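Local atomic coordinates of glycine cleavage system transcriptional repressor, putative (Vibrio cholerae, PDB entry 1U8S), a protein that is a putative transcriptional repressor of the glycine cleavage system, with two ACT domains per chain in a domain-swapped dimer. Residues L7-V12 with T60-T65; R25-T28 with N33-D36; G105-F110 with A122-Q127. All blocks are in the same frame, centred on the assembly; numbering follows the deposited sequence.

Contacts 1 and 2 belong to the first ACT domain and contact 3 to the second. The first two have centres about 10 Å apart and share one apolar core: Ile9 CD1 of contact 1 lies 4.2 Å from Val27 CG2 of contact 2, and along the chain contact 2 is nested inside the loop closed by contact 1. Contact 3 lies on the other side of the chain's centre, its centre about 30 Å from that of contact 1 and about 31 Å from that of contact 2. Contact 2 of one chain instead packs against the contact 3 region of the second subunit.

Contact 1: residues L7-V12 with T60-T65; sequences LVITAV and TRVETT
Leu7 and Ile9 of strand 5-14 reach up to Val62 and Glu63 on helix 56-71, which lies over one face of the first ACT-domain sheet. The local axes approach to 10.5 Å and run nearly parallel, at 21°. Glu63 can be followed outward from the helix. Its CB is set beside the contact, and Glu63 CG, anti to the carbonyl carbon (chi1 -60°), swings toward the strand to lie 3.9 Å from Leu7 CD2. The chain continues extended through CD to the carboxylate, where Glu63 OE2 stands 3.8 Å from Leu7 CD1, a van der Waals contact of an oxygen with a methyl. The other oxygen, OE1, makes a salt bridge to Arg81 on strand 76-82. Leu7 therefore meets the aliphatic part of Glu63 with one methyl and its acidic end with the other.

Val62 faces the sheet more directly. Val62 CG1, anti to the backbone N, comes within 4.1 Å of Ile9 CD1 and 4.3 Å of Leu7 CD2, so this one methyl touches both strand residues. Ile52 on the neighbouring strand 45-54 also packs against Leu7, Ile9 and Val62, widening the apolar layer beneath the helix. On the opposite face of the sheet, Thr10 OG1 hydrogen-bonds Thr10 OG1 of the second subunit. No hydrogen bond joins the two segments themselves; the helix is held to the strand by apolar packing, with the Glu63-Arg81 salt bridge supplying a polar attachment to the sheet at the margin of that core.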
ATOM      1  N   LEU B   7      -3.479  11.669 -11.142  1.00 45.61           N
ATOM      2  CA  LEU B   7      -3.153  10.424 -11.823  1.00 43.40           C
ATOM      3  C   LEU B   7      -2.827   9.354 -10.787  1.00 42.82           C
ATOM      4  O   LEU B   7      -2.307   9.657  -9.709  1.00 41.84           O
ATOM      5  CB  LEU B   7      -1.942  10.631 -12.741  1.00 42.80           C
ATOM      6  CG  LEU B   7      -1.433   9.436 -13.547  1.00 42.93           C
ATOM      7  CD1 LEU B   7      -2.449   9.071 -14.614  1.00 43.15           C
ATOM      8  CD2 LEU B   7      -0.108   9.777 -14.199  1.00 41.65           C
ATOM      9  N   VAL B   8      -3.144   8.107 -11.117  1.00 41.00           N
ATOM     10  CA  VAL B   8      -2.870   6.991 -10.229  1.00 39.43           C
ATOM     11  C   VAL B   8      -1.813   6.115 -10.871  1.00 40.15           C
ATOM     12  O   VAL B   8      -1.935   5.730 -12.033  1.00 39.39           O
ATOM     13  CB  VAL B   8      -4.125   6.142  -9.972  1.00 38.04           C
ATOM     14  CG1 VAL B   8      -3.726   4.813  -9.369  1.00 37.66           C
ATOM     15  CG2 VAL B   8      -5.066   6.877  -9.033  1.00 36.41           C
ATOM     16  N   ILE B   9      -0.773   5.801 -10.114  1.00 40.69           N
ATOM     17  CA  ILE B   9       0.305   4.979 -10.637  1.00 42.13           C
ATOM     18  C   ILE B   9       0.488   3.650  -9.903  1.00 41.59           C
ATOM     19  O   ILE B   9       0.400   3.572  -8.677  1.00 40.98           O
ATOM     20  CB  ILE B   9       1.646   5.741 -10.603  1.00 43.51           C
ATOM     21  CG1 ILE B   9       1.569   6.980 -11.497  1.00 44.82           C
ATOM     22  CG2 ILE B   9       2.774   4.834 -11.076  1.00 44.67           C
ATOM     23  CD1 ILE B   9       2.800   7.880 -11.393  1.00 45.21           C
ATOM     24  N   THR B  10       0.746   2.611 -10.684  1.00 41.31           N
ATOM     25  CA  THR B  10       0.980   1.282 -10.166  1.00 42.41           C
ATOM     26  C   THR B  10       2.290   0.805 -10.777  1.00 42.23           C
ATOM     27  O   THR B  10       2.511   0.958 -11.974  1.00 42.48           O
ATOM     28  CB  THR B  10      -0.154   0.318 -10.566  1.00 43.05           C
ATOM     29  OG1 THR B  10      -1.083   0.205  -9.480  1.00 45.48           O
ATOM     30  CG2 THR B  10       0.396  -1.051 -10.901  1.00 43.94           C
ATOM     31  N   ALA B  11       3.156   0.221  -9.958  1.00 41.97           N
ATOM     32  CA  ALA B  11       4.434  -0.263 -10.458  1.00 41.73           C
ATOM     33  C   ALA B  11       4.946  -1.498  -9.726  1.00 41.42           C
ATOM     34  O   ALA B  11       4.799  -1.627  -8.514  1.00 40.40           O
ATOM     35  CB  ALA B  11       5.467   0.851 -10.382  1.00 40.29           C
ATOM     36  N   VAL B  12       5.547  -2.410 -10.480  1.00 42.28           N
ATOM     37  CA  VAL B  12       6.097  -3.633  -9.916  1.00 43.16           C
ATOM     38  C   VAL B  12       7.416  -3.887 -10.610  1.00 45.40           C
ATOM     39  O   VAL B  12       7.487  -3.929 -11.836  1.00 46.86           O
ATOM     40  CB  VAL B  12       5.183  -4.841 -10.157  1.00 40.97           C
ATOM     41  CG1 VAL B  12       5.701  -6.049  -9.381  1.00 39.19           C
ATOM     42  CG2 VAL B  12       3.782  -4.505  -9.742  1.00 39.32           C
ATOM     43  N   THR B  60       0.949  14.705 -18.339  1.00 52.32           N
ATOM     44  CA  THR B  60       1.288  14.053 -19.596  1.00 53.00           C
ATOM     45  C   THR B  60       2.777  13.726 -19.586  1.00 53.76           C
ATOM     46  O   THR B  60       3.192  12.648 -20.020  1.00 53.33           O
ATOM     47  CB  THR B  60       0.977  14.958 -20.797  1.00 53.06           C
ATOM     48  OG1 THR B  60      -0.402  15.344 -20.753  1.00 52.73           O
ATOM     49  CG2 THR B  60       1.245  14.225 -22.102  1.00 51.58           C
ATOM     50  N   ARG B  61       3.578  14.662 -19.077  1.00 55.25           N
ATOM     51  CA  ARG B  61       5.020  14.460 -18.993  1.00 56.58           C
ATOM     52  C   ARG B  61       5.306  13.191 -18.215  1.00 56.47           C
ATOM     53  O   ARG B  61       6.221  12.445 -18.553  1.00 57.14           O
ATOM     54  CB  ARG B  61       5.696  15.631 -18.289  1.00 57.61           C
ATOM     55  CG  ARG B  61       7.169  15.385 -17.980  1.00 60.32           C
ATOM     56  CD  ARG B  61       8.032  15.419 -19.235  1.00 64.32           C
ATOM     57  NE  ARG B  61       9.422  15.046 -18.960  1.00 66.84           N
ATOM     58  CZ  ARG B  61      10.444  15.328 -19.764  1.00 68.82           C
ATOM     59  NH1 ARG B  61      10.231  15.990 -20.896  1.00 70.42           N
ATOM     60  NH2 ARG B  61      11.680  14.949 -19.443  1.00 67.98           N
ATOM     61  N   VAL B  62       4.518  12.957 -17.170  1.00 56.80           N
ATOM     62  CA  VAL B  62       4.672  11.771 -16.335  1.00 56.81           C
ATOM     63  C   VAL B  62       4.108  10.546 -17.052  1.00 58.41           C
ATOM     64  O   VAL B  62       4.669   9.453 -16.964  1.00 59.51           O
ATOM     65  CB  VAL B  62       3.944  11.933 -14.979  1.00 55.44           C
ATOM     66  CG1 VAL B  62       4.106  10.679 -14.141  1.00 53.80           C
ATOM     67  CG2 VAL B  62       4.493  13.127 -14.242  1.00 53.97           C
ATOM     68  N   GLU B  63       2.999  10.732 -17.761  1.00 59.24           N
ATOM     69  CA  GLU B  63       2.371   9.630 -18.482  1.00 60.25           C
ATOM     70  C   GLU B  63       3.260   9.146 -19.621  1.00 60.30           C
ATOM     71  O   GLU B  63       3.164   7.993 -20.047  1.00 60.28           O
ATOM     72  CB  GLU B  63       1.012  10.062 -19.040  1.00 61.44           C
ATOM     73  CG  GLU B  63       0.015  10.512 -17.985  1.00 63.33           C
ATOM     74  CD  GLU B  63      -1.309  10.960 -18.585  1.00 65.28           C
ATOM     75  OE1 GLU B  63      -1.296  11.868 -19.448  1.00 67.23           O
ATOM     76  OE2 GLU B  63      -2.361  10.407 -18.194  1.00 65.64           O
ATOM     77  N   THR B  64       4.130  10.020 -20.115  1.00 60.42           N
ATOM     78  CA  THR B  64       5.011   9.625 -21.198  1.00 60.61           C
ATOM     79  C   THR B  64       6.308   9.018 -20.697  1.00 61.29           C
ATOM     80  O   THR B  64       6.636   7.882 -21.038  1.00 62.87           O
ATOM     81  CB  THR B  64       5.367  10.802 -22.112  1.00 60.62           C
ATOM     82  OG1 THR B  64       4.170  11.388 -22.639  1.00 60.95           O
ATOM     83  CG2 THR B  64       6.238  10.314 -23.265  1.00 59.71           C
ATOM     84  N   THR B  65       7.041   9.770 -19.881  1.00 60.79           N
ATOM     85  CA  THR B  65       8.331   9.314 -19.361  1.00 59.84           C
ATOM     86  C   THR B  65       8.342   8.063 -18.469  1.00 58.74           C
ATOM     87  O   THR B  65       9.291   7.280 -18.520  1.00 57.64           O
ATOM     88  CB  THR B  65       9.035  10.451 -18.604  1.00 60.32           C
ATOM     89  OG1 THR B  65       8.221  10.874 -17.505  1.00 60.68           O
ATOM     90  CG2 THR B  65       9.266  11.628 -19.529  1.00 61.97           C
TER

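Contact 2: residues R25-T28 with N33-D36; sequences RLVT and NIID
The end of helix 19-28 and the start of strand 33-42 are joined by a four-residue link, and their backbones come nearest at Thr28 and Asn33, whose CA atoms are 6.3 Å apart. From there the strand leads away from the helix, and contact depends on Ile34, whose side chain reaches back to both Val27 and Thr28. Val27 points its CB at the strand, and with CG1 anti to the backbone N (chi1 172°) that methyl lies 4.0 Å from Ile34 CG1; the two side chains cross at about a right angle. Farther along the isoleucine, Ile34 CD1 meets Thr28 CG2 at 3.9 Å. This is the first beta-alpha-beta unit of the ACT fold, in which helix 19-28 follows strand 5-14 and packs on the sheet before the chain enters strand 33-42, an outermost strand within this chain. Val27 continues the packing across the sheet to Ile52 of strand 45-54. Thr28 divides its two branches: the methyl serves the apolar contact, while OG1 hydrogen-bonds Val24 O one turn back in the helix. The outer side of this corner is covered by the second subunit, where Lys103 NZ hydrogen-bonds Thr28 O and Thr107 packs on Thr28. Backbone hydrogen bonding continues from Ile34 to that subunit, and Asn33 OD1 accepts a bond from its Thr128 N.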
ATOM      1  N   ARG B  25      11.618  10.499  -8.296  1.00 56.21           N
ATOM      2  CA  ARG B  25      12.510  11.439  -8.958  1.00 56.15           C
ATOM      3  C   ARG B  25      11.850  11.922 -10.238  1.00 53.89           C
ATOM      4  O   ARG B  25      11.737  13.122 -10.489  1.00 52.94           O
ATOM      5  CB  ARG B  25      13.840  10.741  -9.266  1.00 58.88           C
ATOM      6  CG  ARG B  25      14.881  11.591  -9.965  1.00 62.57           C
ATOM      7  CD  ARG B  25      16.185  10.815 -10.139  1.00 65.69           C
ATOM      8  NE  ARG B  25      17.070  11.476 -11.090  1.00 68.55           N
ATOM      9  CZ  ARG B  25      16.764  11.683 -12.367  1.00 71.07           C
ATOM     10  NH1 ARG B  25      15.594  11.276 -12.847  1.00 72.30           N
ATOM     11  NH2 ARG B  25      17.622  12.302 -13.169  1.00 72.79           N
ATOM     12  N   LEU B  26      11.405  10.963 -11.035  1.00 52.06           N
ATOM     13  CA  LEU B  26      10.753  11.240 -12.302  1.00 51.48           C
ATOM     14  C   LEU B  26       9.460  12.017 -12.071  1.00 52.08           C
ATOM     15  O   LEU B  26       9.154  12.966 -12.796  1.00 52.76           O
ATOM     16  CB  LEU B  26      10.470   9.915 -13.020  1.00 49.31           C
ATOM     17  CG  LEU B  26       9.996   9.935 -14.473  1.00 47.64           C
ATOM     18  CD1 LEU B  26      10.319   8.594 -15.119  1.00 46.30           C
ATOM     19  CD2 LEU B  26       8.506  10.232 -14.535  1.00 47.66           C
ATOM     20  N   VAL B  27       8.714  11.618 -11.046  1.00 52.10           N
ATOM     21  CA  VAL B  27       7.448  12.265 -10.713  1.00 53.16           C
ATOM     22  C   VAL B  27       7.595  13.697 -10.198  1.00 54.38           C
ATOM     23  O   VAL B  27       6.937  14.616 -10.703  1.00 55.51           O
ATOM     24  CB  VAL B  27       6.666  11.435  -9.668  1.00 50.68           C
ATOM     25  CG1 VAL B  27       5.453  12.199  -9.185  1.00 49.64           C
ATOM     26  CG2 VAL B  27       6.232  10.126 -10.288  1.00 50.99           C
ATOM     27  N   THR B  28       8.445  13.889  -9.193  1.00 56.09           N
ATOM     28  CA  THR B  28       8.644  15.220  -8.629  1.00 57.97           C
ATOM     29  C   THR B  28       9.339  16.131  -9.631  1.00 59.18           C
ATOM     30  O   THR B  28       8.991  17.307  -9.744  1.00 59.35           O
ATOM     31  CB  THR B  28       9.480  15.170  -7.336  1.00 57.69           C
ATOM     32  OG1 THR B  28      10.753  14.579  -7.616  1.00 58.18           O
ATOM     33  CG2 THR B  28       8.762  14.357  -6.276  1.00 56.67           C
ATOM     34  N   ASN B  33       2.919  16.648  -7.780  1.00 49.47           N
ATOM     35  CA  ASN B  33       2.963  16.497  -6.342  1.00 49.00           C
ATOM     36  C   ASN B  33       2.575  15.070  -6.043  1.00 49.60           C
ATOM     37  O   ASN B  33       1.812  14.459  -6.794  1.00 50.29           O
ATOM     38  CB  ASN B  33       1.954  17.424  -5.682  1.00 49.42           C
ATOM     39  CG  ASN B  33       2.331  18.870  -5.818  1.00 51.12           C
ATOM     40  OD1 ASN B  33       3.233  19.352  -5.130  1.00 52.89           O
ATOM     41  ND2 ASN B  33       1.657  19.577  -6.719  1.00 51.60           N
ATOM     42  N   ILE B  34       3.112  14.526  -4.957  1.00 47.72           N
ATOM     43  CA  ILE B  34       2.761  13.179  -4.558  1.00 45.38           C
ATOM     44  C   ILE B  34       1.784  13.340  -3.400  1.00 45.05           C
ATOM     45  O   ILE B  34       2.175  13.712  -2.290  1.00 44.54           O
ATOM     46  CB  ILE B  34       3.986  12.388  -4.099  1.00 45.04           C
ATOM     47  CG1 ILE B  34       4.991  12.304  -5.250  1.00 45.05           C
ATOM     48  CG2 ILE B  34       3.571  10.984  -3.683  1.00 43.64           C
ATOM     49  CD1 ILE B  34       6.307  11.689  -4.863  1.00 43.90           C
ATOM     50  N   ILE B  35       0.507  13.087  -3.683  1.00 43.34           N
ATOM     51  CA  ILE B  35      -0.551  13.199  -2.683  1.00 41.59           C
ATOM     52  C   ILE B  35      -0.404  12.135  -1.606  1.00 41.26           C
ATOM     53  O   ILE B  35      -0.492  12.422  -0.405  1.00 40.83           O
ATOM     54  CB  ILE B  35      -1.942  13.027  -3.326  1.00 41.29           C
ATOM     55  CG1 ILE B  35      -2.151  14.085  -4.418  1.00 41.99           C
ATOM     56  CG2 ILE B  35      -3.020  13.100  -2.259  1.00 37.61           C
ATOM     57  CD1 ILE B  35      -2.140  15.514  -3.911  1.00 43.80           C
ATOM     58  N   ASP B  36      -0.187  10.900  -2.048  1.00 39.08           N
ATOM     59  CA  ASP B  36      -0.052   9.780  -1.134  1.00 37.64           C
ATOM     60  C   ASP B  36       0.491   8.582  -1.888  1.00 35.65           C
ATOM     61  O   ASP B  36       0.527   8.589  -3.115  1.00 36.03           O
ATOM     62  CB  ASP B  36      -1.417   9.436  -0.531  1.00 39.72           C
ATOM     63  CG  ASP B  36      -1.306   8.514   0.652  1.00 40.80           C
ATOM     64  OD1 ASP B  36      -0.174   8.339   1.161  1.00 44.05           O
ATOM     65  OD2 ASP B  36      -2.344   7.979   1.083  1.00 41.10           O
TER

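Contact 3: residues G105-F110 with A122-Q127; sequences GLTEKF and ASLSAQ
In the second ACT domain, Thr107 of helix 107-116 rests on strand 120-128, an outermost strand within this chain, and is the helix residue that makes the contact. Thr107 CA is 6.6 Å from Ala126 CA, and the threonine CB points toward the strand. With OG1 beside the backbone N (chi1 -61°), CG2 falls anti to that N and is directed between two strand side chains that project to the same side of the sheet: Thr107 CG2 lies 3.9 Å from Ala126 CB and 4.1 Å from Leu124 CD1. Leu124 CD2 is 4.2 Å from Thr107 CG2, so the threonine methyl touches both ends of the isobutyl fork. Thr107 OG1 lies 3.1 Å from Ala126 CB, a close contact with a methyl and not a hydrogen bond. Phe141 and Ile143 of strand 141-149 extend the surface beneath Thr107, while Phe110 leads its ring away toward Phe162 and Leu165 of helix 155-168.

Val24 of the second subunit packs on Thr107, Arg25 of that subunit forms a salt bridge with Glu108, its Ser37 OG hydrogen-bonds Leu124 O, and Ala122 and Ala126 of this chain form backbone hydrogen bonds to it. Helix and strand thus meet mainly through methyl groups without a hydrogen bond; further polar links reach the partner chain, while the other side of the strand is bonded to strand 141-149, and the contact borders the subunit interface.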
ATOM      1  N   GLY B 105     -15.474 -19.137   1.782  1.00 52.20           N
ATOM      2  CA  GLY B 105     -16.096 -17.824   1.664  1.00 51.22           C
ATOM      3  C   GLY B 105     -16.113 -16.925   2.882  1.00 50.30           C
ATOM      4  O   GLY B 105     -16.916 -15.996   2.959  1.00 51.60           O
ATOM      5  N   LEU B 106     -15.206 -17.189   3.816  1.00 48.30           N
ATOM      6  CA  LEU B 106     -15.093 -16.442   5.059  1.00 44.82           C
ATOM      7  C   LEU B 106     -14.463 -15.051   4.940  1.00 44.05           C
ATOM      8  O   LEU B 106     -14.963 -14.084   5.531  1.00 43.92           O
ATOM      9  CB  LEU B 106     -14.290 -17.269   6.063  1.00 44.40           C
ATOM     10  CG  LEU B 106     -14.313 -16.812   7.519  1.00 43.96           C
ATOM     11  CD1 LEU B 106     -15.708 -17.039   8.086  1.00 40.69           C
ATOM     12  CD2 LEU B 106     -13.271 -17.588   8.314  1.00 45.14           C
ATOM     13  N   THR B 107     -13.367 -14.942   4.192  1.00 40.40           N
ATOM     14  CA  THR B 107     -12.692 -13.662   4.049  1.00 37.38           C
ATOM     15  C   THR B 107     -13.599 -12.556   3.524  1.00 38.77           C
ATOM     16  O   THR B 107     -13.617 -11.460   4.077  1.00 38.41           O
ATOM     17  CB  THR B 107     -11.445 -13.756   3.134  1.00 35.36           C
ATOM     18  OG1 THR B 107     -10.501 -14.675   3.696  1.00 32.45           O
ATOM     19  CG2 THR B 107     -10.774 -12.389   3.014  1.00 34.39           C
ATOM     20  N   GLU B 108     -14.360 -12.830   2.467  1.00 41.12           N
ATOM     21  CA  GLU B 108     -15.238 -11.811   1.892  1.00 41.64           C
ATOM     22  C   GLU B 108     -16.376 -11.395   2.827  1.00 39.39           C
ATOM     23  O   GLU B 108     -17.023 -10.367   2.615  1.00 38.47           O
ATOM     24  CB  GLU B 108     -15.793 -12.285   0.546  1.00 43.80           C
ATOM     25  CG  GLU B 108     -16.338 -13.694   0.571  1.00 49.86           C
ATOM     26  CD  GLU B 108     -15.428 -14.688  -0.135  1.00 52.65           C
ATOM     27  OE1 GLU B 108     -14.234 -14.780   0.240  1.00 51.54           O
ATOM     28  OE2 GLU B 108     -15.918 -15.379  -1.061  1.00 53.27           O
ATOM     29  N   LYS B 109     -16.617 -12.200   3.857  1.00 38.37           N
ATOM     30  CA  LYS B 109     -17.643 -11.896   4.855  1.00 36.68           C
ATOM     31  C   LYS B 109     -17.105 -10.728   5.677  1.00 34.97           C
ATOM     32  O   LYS B 109     -17.826  -9.795   6.019  1.00 33.62           O
ATOM     33  CB  LYS B 109     -17.863 -13.106   5.768  1.00 38.34           C
ATOM     34  CG  LYS B 109     -18.609 -14.252   5.110  1.00 40.94           C
ATOM     35  CD  LYS B 109     -20.083 -14.235   5.493  1.00 45.76           C
ATOM     36  CE  LYS B 109     -20.907 -15.081   4.548  1.00 46.15           C
ATOM     37  NZ  LYS B 109     -20.174 -16.329   4.227  1.00 48.34           N
ATOM     38  N   PHE B 110     -15.810 -10.786   5.971  1.00 33.93           N
ATOM     39  CA  PHE B 110     -15.162  -9.752   6.755  1.00 30.75           C
ATOM     40  C   PHE B 110     -14.867  -8.482   5.994  1.00 30.65           C
ATOM     41  O   PHE B 110     -14.899  -7.406   6.580  1.00 33.62           O
ATOM     42  CB  PHE B 110     -13.927 -10.328   7.433  1.00 26.89           C
ATOM     43  CG  PHE B 110     -14.272 -11.191   8.618  1.00 27.09           C
ATOM     44  CD1 PHE B 110     -14.709 -10.609   9.812  1.00 23.85           C
ATOM     45  CD2 PHE B 110     -14.278 -12.581   8.514  1.00 26.35           C
ATOM     46  CE1 PHE B 110     -15.152 -11.388  10.870  1.00 23.78           C
ATOM     47  CE2 PHE B 110     -14.722 -13.373   9.576  1.00 25.68           C
ATOM     48  CZ  PHE B 110     -15.161 -12.773  10.755  1.00 24.75           C
ATOM     49  N   ALA B 122      -6.934  -1.071   4.579  1.00 30.64           N
ATOM     50  CA  ALA B 122      -5.622  -0.665   4.091  1.00 28.88           C
ATOM     51  C   ALA B 122      -4.767  -1.897   3.804  1.00 28.24           C
ATOM     52  O   ALA B 122      -3.847  -1.855   2.992  1.00 30.06           O
ATOM     53  CB  ALA B 122      -4.942   0.209   5.103  1.00 28.76           C
ATOM     54  N   SER B 123      -5.060  -3.003   4.472  1.00 26.48           N
ATOM     55  CA  SER B 123      -4.292  -4.223   4.232  1.00 26.38           C
ATOM     56  C   SER B 123      -5.061  -5.451   4.669  1.00 25.45           C
ATOM     57  O   SER B 123      -5.845  -5.407   5.613  1.00 22.55           O
ATOM     58  CB  SER B 123      -2.934  -4.184   4.952  1.00 24.50           C
ATOM     59  OG  SER B 123      -3.085  -4.379   6.350  1.00 25.89           O
ATOM     60  N   LEU B 124      -4.806  -6.552   3.978  1.00 26.59           N
ATOM     61  CA  LEU B 124      -5.493  -7.790   4.266  1.00 28.38           C
ATOM     62  C   LEU B 124      -4.601  -8.978   3.967  1.00 29.61           C
ATOM     63  O   LEU B 124      -3.679  -8.886   3.174  1.00 32.11           O
ATOM     64  CB  LEU B 124      -6.777  -7.854   3.426  1.00 28.42           C
ATOM     65  CG  LEU B 124      -7.739  -9.037   3.545  1.00 32.92           C
ATOM     66  CD1 LEU B 124      -9.127  -8.638   3.054  1.00 32.22           C
ATOM     67  CD2 LEU B 124      -7.198 -10.211   2.748  1.00 32.01           C
ATOM     68  N   SER B 125      -4.869 -10.080   4.646  1.00 31.02           N
ATOM     69  CA  SER B 125      -4.156 -11.334   4.461  1.00 31.51           C
ATOM     70  C   SER B 125      -5.145 -12.411   4.912  1.00 31.28           C
ATOM     71  O   SER B 125      -5.805 -12.268   5.946  1.00 27.85           O
ATOM     72  CB  SER B 125      -2.874 -11.394   5.305  1.00 32.85           C
ATOM     73  OG  SER B 125      -3.132 -11.643   6.682  1.00 36.72           O
ATOM     74  N   ALA B 126      -5.276 -13.458   4.103  1.00 32.22           N
ATOM     75  CA  ALA B 126      -6.166 -14.576   4.388  1.00 33.25           C
ATOM     76  C   ALA B 126      -5.388 -15.783   3.900  1.00 34.76           C
ATOM     77  O   ALA B 126      -5.099 -15.898   2.715  1.00 35.08           O
ATOM     78  CB  ALA B 126      -7.462 -14.420   3.613  1.00 33.56           C
ATOM     79  N   GLN B 127      -5.044 -16.685   4.809  1.00 37.50           N
ATOM     80  CA  GLN B 127      -4.243 -17.832   4.424  1.00 40.23           C
ATOM     81  C   GLN B 127      -4.351 -19.006   5.373  1.00 42.66           C
ATOM     82  O   GLN B 127      -4.741 -18.862   6.523  1.00 45.31           O
ATOM     83  CB  GLN B 127      -2.769 -17.401   4.340  1.00 38.74           C
ATOM     84  CG  GLN B 127      -2.150 -17.051   5.691  1.00 37.25           C
ATOM     85  CD  GLN B 127      -0.923 -16.155   5.580  1.00 37.70           C
ATOM     86  OE1 GLN B 127       0.037 -16.481   4.881  1.00 38.33           O
ATOM     87  NE2 GLN B 127      -0.950 -15.016   6.281  1.00 34.73           N
TER